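Local coordinates for protein putative creatinine amidohydrolase (PDB 3LUB) that probably hydrolyses non-peptide carbon-nitrogen bonds of linear amides, as a zinc-binding member of the creatininase superfamily, at residues E53-A58 with C66-P71; L115-H120 with E238-L243; A144-V149 with E166-V171. One frame throughout, in Å; residues are numbered along the deposited sequence.

Contact 1. Residues E53-A58 with C66-P71; sequences EAAELA and CMVMPP
With chi1 at -176°, V68 holds CG1 opposite its backbone N and turns CG2 toward A55 on the neighbouring helix. C66 points its CB at the same alanine, and it is this carbon, not SG, that meets A55. A55 thus receives both strand residues on a single methyl: its CB lies 4.2 Å from CG2 of V68 and 4.3 Å from CB of C66. Alanine suits this place because its small side chain lets the helix come close to the strand, the CA atoms of A55 and C66 being 5.7 Å apart. A branched valine sets a methyl against that of the alanine without needing a long reach. The two backbones are also joined through a water. It donates to O of A55 at 2.7 Å and accepts from N of C66 at 2.9 Å, so it serves a carbonyl and an amide that do not bond directly to each other. M67, a selenomethionine, points to the other side of the strand, where it packs on F86 of a second subunit. The contact belongs to the beta-alpha-beta unit of strand 23-28, helix 42-62 and strand 66-68, with helix 226-249 lying alongside, where F244 covers C66 and L240 meets A54.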
loop_
_atom_site.group_PDB
_atom_site.type_symbol
_atom_site.label_atom_id
_atom_site.label_comp_id
_atom_site.label_asym_id
_atom_site.label_seq_id
_atom_site.Cartn_x
_atom_site.Cartn_y
_atom_site.Cartn_z
ATOM N N GLU F 53 26.065 26.727 0.873
ATOM C CA GLU F 53 27.438 27.173 1.115
ATOM C C GLU F 53 28.467 26.168 0.569
ATOM O O GLU F 53 29.424 26.559 -0.017
ATOM C CB GLU F 53 27.693 27.377 2.598
ATOM C CG GLU F 53 27.760 28.803 3.086
ATOM C CD GLU F 53 28.660 28.946 4.311
ATOM O OE1 GLU F 53 29.893 29.036 4.108
ATOM O OE2 GLU F 53 28.154 28.946 5.462
ATOM N N ALA F 54 28.250 24.874 0.778
ATOM C CA ALA F 54 29.180 23.855 0.282
ATOM C C ALA F 54 29.121 23.747 -1.236
ATOM O O ALA F 54 30.153 23.495 -1.875
ATOM C CB ALA F 54 28.936 22.504 0.936
ATOM N N ALA F 55 27.930 23.905 -1.811
ATOM C CA ALA F 55 27.755 23.922 -3.274
ATOM C C ALA F 55 28.532 25.084 -3.903
ATOM O O ALA F 55 29.191 24.933 -4.937
ATOM C CB ALA F 55 26.199 24.004 -3.665
ATOM N N GLU F 56 28.446 26.244 -3.274
ATOM C CA GLU F 56 29.154 27.424 -3.724
ATOM C C GLU F 56 30.673 27.208 -3.640
ATOM O O GLU F 56 31.418 27.579 -4.559
ATOM C CB GLU F 56 28.748 28.632 -2.876
ATOM C CG GLU F 56 27.371 29.195 -3.212
ATOM C CD GLU F 56 26.910 30.301 -2.253
ATOM O OE1 GLU F 56 27.363 30.342 -1.067
ATOM O OE2 GLU F 56 26.069 31.128 -2.677
ATOM N N LEU F 57 31.127 26.605 -2.545
ATOM C CA LEU F 57 32.552 26.283 -2.417
ATOM C C LEU F 57 33.025 25.287 -3.461
ATOM O O LEU F 57 34.078 25.510 -4.058
ATOM C CB LEU F 57 32.876 25.758 -1.032
ATOM C CG LEU F 57 34.349 25.571 -0.705
ATOM C CD1 LEU F 57 35.061 26.911 -0.768
ATOM C CD2 LEU F 57 34.443 24.909 0.667
ATOM N N ALA F 58 32.275 24.200 -3.692
ATOM C CA ALA F 58 32.683 23.216 -4.690
ATOM C C ALA F 58 32.733 23.834 -6.078
ATOM O O ALA F 58 33.585 23.479 -6.884
ATOM C CB ALA F 58 31.738 21.999 -4.700
ATOM N N CYS F 66 26.477 21.708 -8.220
ATOM C CA CYS F 66 25.450 20.950 -7.541
ATOM C C CYS F 66 24.176 21.783 -7.410
ATOM O O CYS F 66 24.216 23.023 -7.342
ATOM C CB CYS F 66 25.959 20.526 -6.170
ATOM S SG CYS F 66 27.579 19.662 -6.246
HETATM N N MSE F 67 23.037 21.110 -7.405
HETATM C CA MSE F 67 21.778 21.793 -7.137
HETATM C C MSE F 67 21.296 21.431 -5.763
HETATM O O MSE F 67 21.111 20.250 -5.466
HETATM C CB MSE F 67 20.719 21.370 -8.147
HETATM C CG MSE F 67 19.387 22.129 -8.031
HETATM SE SE MSE F 67 19.546 24.075 -7.880
HETATM C CE MSE F 67 19.187 24.647 -9.737
ATOM N N VAL F 68 20.984 22.439 -4.958
ATOM C CA VAL F 68 20.293 22.217 -3.698
ATOM C C VAL F 68 18.784 22.354 -3.866
ATOM O O VAL F 68 18.271 23.424 -4.202
ATOM C CB VAL F 68 20.807 23.137 -2.596
ATOM C CG1 VAL F 68 20.119 22.804 -1.222
ATOM C CG2 VAL F 68 22.306 23.028 -2.496
HETATM N N MSE F 69 18.090 21.239 -3.649
HETATM C CA MSE F 69 16.670 21.181 -3.779
HETATM C C MSE F 69 15.925 21.865 -2.581
HETATM O O MSE F 69 16.528 22.199 -1.549
HETATM C CB MSE F 69 16.223 19.721 -3.917
HETATM C CG MSE F 69 16.817 18.957 -5.075
HETATM SE SE MSE F 69 16.229 19.580 -6.823
HETATM C CE MSE F 69 14.202 19.119 -6.694
ATOM N N PRO F 70 14.620 22.130 -2.753
ATOM C CA PRO F 70 13.891 22.650 -1.603
ATOM C C PRO F 70 13.896 21.657 -0.434
ATOM O O PRO F 70 13.742 20.456 -0.631
ATOM C CB PRO F 70 12.482 22.873 -2.163
ATOM C CG PRO F 70 12.687 23.025 -3.629
ATOM C CD PRO F 70 13.747 22.024 -3.940
ATOM N N PRO F 71 14.081 22.154 0.781
ATOM C CA PRO F 71 14.041 21.216 1.920
ATOM C C PRO F 71 12.699 20.452 2.128
ATOM O O PRO F 71 11.631 21.002 1.910
ATOM C CB PRO F 71 14.390 22.087 3.121
ATOM C CG PRO F 71 14.505 23.448 2.649
ATOM C CD PRO F 71 14.338 23.538 1.193
HETATM O O HOH W 1 28.522 22.853 -6.513
#

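Contact 2. Residues L115-H120 with E238-L243; sequences LILSGH and EKLAGL. With ZN (zinc ion), chain B.
L115 and L117 lie on a strand that runs nearly antiparallel to the helix bearing L240 and L243, the short segments' directions differing by 164° and their axes approaching to 12.0 Å. This is a helix laid on one face of a parallel sheet, the basic layering of the alpha/beta fold of the creatininase superfamily. The wide backbone spacing is bridged by four leucines, long enough to meet midway and wholly apolar. L115 and L117 are two apart on the strand and therefore face the same side; L240 and L243 are three apart and share one side of the helix. L117 and L240 meet tip to tip, CD2 of L117 being 4.0 Å from CD1 of L240. L115 lies across L240 at roughly a right angle, and its CD2 comes 4.0 Å from CD2 of L243. At the C-terminal end of the strand, G119 and H120 follow; ND1 of H120 binds a zinc ion at 2.3 Å together with E32, D43 and a water. NE2 of H120 is hydrogen-bonded to O of A76, which helps fix the imidazole's rotation. S118 secures this turn: its OG donates to O of H120 at 3.0 Å, tilted 33° from the carbonyl plane.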
loop_
_atom_site.group_PDB
_atom_site.type_symbol
_atom_site.label_atom_id
_atom_site.label_comp_id
_atom_site.label_asym_id
_atom_site.label_seq_id
_atom_site.Cartn_x
_atom_site.Cartn_y
_atom_site.Cartn_z
ATOM N N LEU F 115 22.709 13.382 -2.749
ATOM C CA LEU F 115 22.981 13.337 -1.321
ATOM C C LEU F 115 21.777 13.861 -0.583
ATOM O O LEU F 115 21.329 14.970 -0.860
ATOM C CB LEU F 115 24.194 14.173 -0.948
ATOM C CG LEU F 115 24.465 14.238 0.562
ATOM C CD1 LEU F 115 25.029 12.910 1.019
ATOM C CD2 LEU F 115 25.329 15.394 0.956
ATOM N N ILE F 116 21.281 13.071 0.365
ATOM C CA ILE F 116 20.276 13.518 1.324
ATOM C C ILE F 116 20.998 14.104 2.536
ATOM O O ILE F 116 21.713 13.390 3.215
ATOM C CB ILE F 116 19.318 12.371 1.798
ATOM C CG1 ILE F 116 18.648 11.681 0.588
ATOM C CG2 ILE F 116 18.275 12.942 2.737
ATOM C CD1 ILE F 116 18.056 10.294 0.865
ATOM N N LEU F 117 20.854 15.421 2.750
ATOM C CA LEU F 117 21.470 16.078 3.895
ATOM C C LEU F 117 20.390 16.370 4.941
ATOM O O LEU F 117 19.594 17.308 4.801
ATOM C CB LEU F 117 22.199 17.370 3.470
ATOM C CG LEU F 117 23.045 18.083 4.542
ATOM C CD1 LEU F 117 24.142 17.177 5.112
ATOM C CD2 LEU F 117 23.649 19.366 3.995
ATOM N N SER F 118 20.356 15.546 5.981
ATOM C CA SER F 118 19.313 15.644 6.970
ATOM C C SER F 118 19.672 16.642 8.072
ATOM O O SER F 118 20.801 16.745 8.510
ATOM C CB SER F 118 18.976 14.269 7.586
ATOM O OG SER F 118 17.832 14.359 8.450
ATOM N N GLY F 119 18.646 17.350 8.540
ATOM C CA GLY F 119 18.743 18.229 9.690
ATOM C C GLY F 119 18.098 17.640 10.912
ATOM O O GLY F 119 18.159 18.245 11.965
ATOM N N HIS F 120 17.501 16.459 10.789
ATOM C CA HIS F 120 16.748 15.865 11.881
ATOM C C HIS F 120 17.221 14.423 12.168
ATOM O O HIS F 120 17.168 13.564 11.318
ATOM C CB HIS F 120 15.260 15.954 11.546
ATOM C CG HIS F 120 14.358 15.264 12.520
ATOM N ND1 HIS F 120 14.338 15.563 13.863
ATOM C CD2 HIS F 120 13.431 14.289 12.337
ATOM C CE1 HIS F 120 13.444 14.799 14.466
ATOM N NE2 HIS F 120 12.890 14.007 13.565
ATOM N N GLU F 238 33.368 22.632 4.372
ATOM C CA GLU F 238 34.543 22.214 3.609
ATOM C C GLU F 238 34.563 20.697 3.342
ATOM O O GLU F 238 34.882 20.241 2.223
ATOM C CB GLU F 238 35.822 22.681 4.361
ATOM C CG GLU F 238 37.093 22.645 3.490
ATOM C CD GLU F 238 37.578 21.232 3.233
ATOM O OE1 GLU F 238 37.524 20.412 4.179
ATOM O OE2 GLU F 238 37.991 20.930 2.086
ATOM N N LYS F 239 34.214 19.904 4.360
ATOM C CA LYS F 239 34.075 18.447 4.154
ATOM C C LYS F 239 32.967 18.082 3.170
ATOM O O LYS F 239 33.132 17.179 2.366
ATOM C CB LYS F 239 33.811 17.714 5.462
ATOM C CG LYS F 239 35.042 17.326 6.249
ATOM C CD LYS F 239 34.674 16.253 7.309
ATOM C CE LYS F 239 35.736 16.149 8.405
ATOM N NZ LYS F 239 37.134 16.174 7.859
ATOM N N LEU F 240 31.823 18.761 3.247
ATOM C CA LEU F 240 30.719 18.484 2.330
ATOM C C LEU F 240 31.110 18.854 0.897
ATOM O O LEU F 240 30.900 18.073 -0.030
ATOM C CB LEU F 240 29.421 19.186 2.795
ATOM C CG LEU F 240 28.714 18.502 3.975
ATOM C CD1 LEU F 240 27.636 19.361 4.658
ATOM C CD2 LEU F 240 28.113 17.096 3.565
ATOM N N ALA F 241 31.732 20.016 0.724
ATOM C CA ALA F 241 32.254 20.421 -0.573
ATOM C C ALA F 241 33.162 19.339 -1.178
ATOM O O ALA F 241 33.056 19.010 -2.356
ATOM C CB ALA F 241 33.029 21.748 -0.442
ATOM N N GLY F 242 34.063 18.811 -0.359
ATOM C CA GLY F 242 34.910 17.699 -0.769
ATOM C C GLY F 242 34.163 16.436 -1.222
ATOM O O GLY F 242 34.528 15.807 -2.236
ATOM N N LEU F 243 33.129 16.072 -0.484
ATOM C CA LEU F 243 32.266 14.960 -0.854
ATOM C C LEU F 243 31.521 15.220 -2.142
ATOM O O LEU F 243 31.413 14.322 -2.995
ATOM C CB LEU F 243 31.260 14.661 0.266
ATOM C CG LEU F 243 30.102 13.697 -0.053
ATOM C CD1 LEU F 243 30.588 12.311 -0.092
ATOM C CD2 LEU F 243 28.995 13.832 1.011
HETATM ZN ZN ZN B . 14.850 17.554 14.906
HETATM O O HOH W 2 16.797 18.551 16.046
#

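Contact 3. Residues A144-V149 with E166-V171; sequences ANWFEV and ESETSV. With ZN (zinc ion), chain C.
W146, V171 and E168 carry this contact, W146 having the largest share. Its CG sits between the backbone N and the carbonyl carbon (chi1 72°), which sends the six-membered ring toward helix 166-175. There CH2 of W146 meets CG2 of V171 at 3.9 Å, the two side chains coming from opposite directions. E168 lies beside the same ring: its CG is near the ring plane, 4.4 Å from CZ2 of W146, so the aliphatic part of the glutamate packs on the edge while its carboxylate goes on to metal. CB of F147 covers one face of the indole. A tryptophan fits here because it offers a broad apolar surface and one N-H: NE1 of W146 donates to a water at 2.8 Å that lies in the ring plane, and this water is 2.9 Å from OE2 of E168. The indole thereby sits in the second shell of the zinc ion, linked through the water to its ligand E168. OE2 of E168 binds the metal at 1.9 Å, while OE1, 2.7 Å from that zinc ion, accepts from N of A164, which steadies the carboxylate. H34, D43 and a water complete the coordination, and D43 also reaches the other zinc ion, giving the two-metal site of the creatininase family.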
loop_
_atom_site.group_PDB
_atom_site.type_symbol
_atom_site.label_atom_id
_atom_site.label_comp_id
_atom_site.label_asym_id
_atom_site.label_seq_id
_atom_site.Cartn_x
_atom_site.Cartn_y
_atom_site.Cartn_z
ATOM N N ALA F 144 23.555 11.810 4.941
ATOM C CA ALA F 144 24.314 12.314 6.107
ATOM C C ALA F 144 23.437 13.223 6.920
ATOM O O ALA F 144 22.613 13.921 6.349
ATOM C CB ALA F 144 25.520 13.111 5.652
ATOM N N ASN F 145 23.632 13.231 8.241
ATOM C CA ASN F 145 23.159 14.323 9.088
ATOM C C ASN F 145 24.230 15.436 9.035
ATOM O O ASN F 145 25.398 15.129 9.220
ATOM C CB ASN F 145 22.977 13.826 10.537
ATOM C CG ASN F 145 21.751 12.901 10.719
ATOM O OD1 ASN F 145 20.621 13.264 10.409
ATOM N ND2 ASN F 145 21.983 11.721 11.277
ATOM N N TRP F 146 23.864 16.712 8.798
ATOM C CA TRP F 146 24.871 17.788 8.750
ATOM C C TRP F 146 25.658 17.836 10.065
ATOM O O TRP F 146 26.841 18.081 10.079
ATOM C CB TRP F 146 24.250 19.188 8.386
ATOM C CG TRP F 146 23.429 19.789 9.473
ATOM C CD1 TRP F 146 22.100 19.614 9.662
ATOM C CD2 TRP F 146 23.894 20.585 10.583
ATOM N NE1 TRP F 146 21.691 20.280 10.778
ATOM C CE2 TRP F 146 22.776 20.883 11.370
ATOM C CE3 TRP F 146 25.143 21.085 10.964
ATOM C CZ2 TRP F 146 22.865 21.652 12.547
ATOM C CZ3 TRP F 146 25.227 21.872 12.091
ATOM C CH2 TRP F 146 24.097 22.143 12.879
ATOM N N PHE F 147 24.993 17.544 11.180
ATOM C CA PHE F 147 25.597 17.749 12.479
ATOM C C PHE F 147 26.466 16.570 12.921
ATOM O O PHE F 147 26.963 16.560 14.028
ATOM C CB PHE F 147 24.535 18.062 13.507
ATOM C CG PHE F 147 23.440 17.052 13.553
ATOM C CD1 PHE F 147 23.601 15.866 14.267
ATOM C CD2 PHE F 147 22.253 17.269 12.863
ATOM C CE1 PHE F 147 22.594 14.917 14.285
ATOM C CE2 PHE F 147 21.261 16.330 12.890
ATOM C CZ PHE F 147 21.427 15.152 13.611
ATOM N N GLU F 148 26.656 15.593 12.038
ATOM C CA GLU F 148 27.588 14.497 12.235
ATOM C C GLU F 148 28.799 14.560 11.316
ATOM O O GLU F 148 29.732 13.759 11.459
ATOM C CB GLU F 148 26.868 13.166 12.018
ATOM C CG GLU F 148 26.061 12.785 13.211
ATOM C CD GLU F 148 25.138 11.607 12.968
ATOM O OE1 GLU F 148 25.095 11.076 11.820
ATOM O OE2 GLU F 148 24.420 11.261 13.940
ATOM N N VAL F 149 28.827 15.516 10.400
ATOM C CA VAL F 149 29.952 15.634 9.474
ATOM C C VAL F 149 31.221 15.991 10.273
ATOM O O VAL F 149 32.309 15.455 10.007
ATOM C CB VAL F 149 29.614 16.618 8.324
ATOM C CG1 VAL F 149 30.851 16.987 7.472
ATOM C CG2 VAL F 149 28.455 16.011 7.449
ATOM N N GLU F 166 22.882 24.148 22.322
ATOM C CA GLU F 166 23.846 25.198 22.077
ATOM C C GLU F 166 24.274 25.222 20.650
ATOM O O GLU F 166 24.378 26.283 20.069
ATOM C CB GLU F 166 25.067 25.070 23.008
ATOM C CG GLU F 166 25.953 26.337 23.040
ATOM C CD GLU F 166 27.159 26.191 23.962
ATOM O OE1 GLU F 166 26.979 25.709 25.092
ATOM O OE2 GLU F 166 28.270 26.551 23.540
ATOM N N SER F 167 24.532 24.057 20.078
ATOM C CA SER F 167 25.011 23.948 18.716
ATOM C C SER F 167 23.984 24.391 17.666
ATOM O O SER F 167 24.323 25.143 16.728
ATOM C CB SER F 167 25.433 22.495 18.442
ATOM O OG SER F 167 24.411 21.586 18.829
ATOM N N GLU F 168 22.757 23.874 17.767
ATOM C CA GLU F 168 21.713 24.267 16.819
ATOM C C GLU F 168 21.408 25.756 16.972
ATOM O O GLU F 168 21.152 26.449 15.980
ATOM C CB GLU F 168 20.423 23.452 17.006
ATOM C CG GLU F 168 20.289 22.273 16.059
ATOM C CD GLU F 168 18.910 21.625 16.052
ATOM O OE1 GLU F 168 18.243 21.610 17.109
ATOM O OE2 GLU F 168 18.527 21.065 14.981
ATOM N N THR F 169 21.365 26.240 18.215
ATOM C CA THR F 169 21.090 27.667 18.439
ATOM C C THR F 169 22.196 28.533 17.851
ATOM O O THR F 169 21.906 29.523 17.205
ATOM C CB THR F 169 20.893 28.023 19.913
ATOM O OG1 THR F 169 19.868 27.189 20.466
ATOM C CG2 THR F 169 20.472 29.453 20.038
ATOM N N SER F 170 23.450 28.145 18.050
ATOM C CA SER F 170 24.586 28.919 17.547
ATOM C C SER F 170 24.556 29.003 16.048
ATOM O O SER F 170 24.786 30.066 15.502
ATOM C CB SER F 170 25.949 28.333 17.990
ATOM O OG SER F 170 26.133 28.432 19.391
ATOM N N VAL F 171 24.306 27.875 15.387
ATOM C CA VAL F 171 24.345 27.839 13.934
ATOM C C VAL F 171 23.166 28.654 13.365
ATOM O O VAL F 171 23.327 29.332 12.375
ATOM C CB VAL F 171 24.365 26.399 13.397
ATOM C CG1 VAL F 171 24.392 26.390 11.845
ATOM C CG2 VAL F 171 25.577 25.598 13.998
HETATM ZN ZN ZN C . 16.745 20.433 15.143
HETATM O O HOH W 3 19.349 20.673 12.241
HETATM O O HOH W 2 16.797 18.551 16.046
#

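From the N terminus, contact 1 closes first, over a span of seven residues, four of them the last of helix 42-62, before strand 66-68, which is outermost in the sheet within this chain. Contact 2 opens later and spans 117 residues, from strand 113-118 to helix 226-249; contact 3 is nested inside that span, closing 16 residues without helix or strand between the end of strand 140-145 and helix 166-175. Contacts 1 and 2 meet where the two long helices touch, CD2 of L57 packing on CB of A241 at 3.6 Å. Contacts 2 and 3 are coupled through neighbouring strands and through one water bound to both zinc ions. Contacts 1 and 3 do not touch.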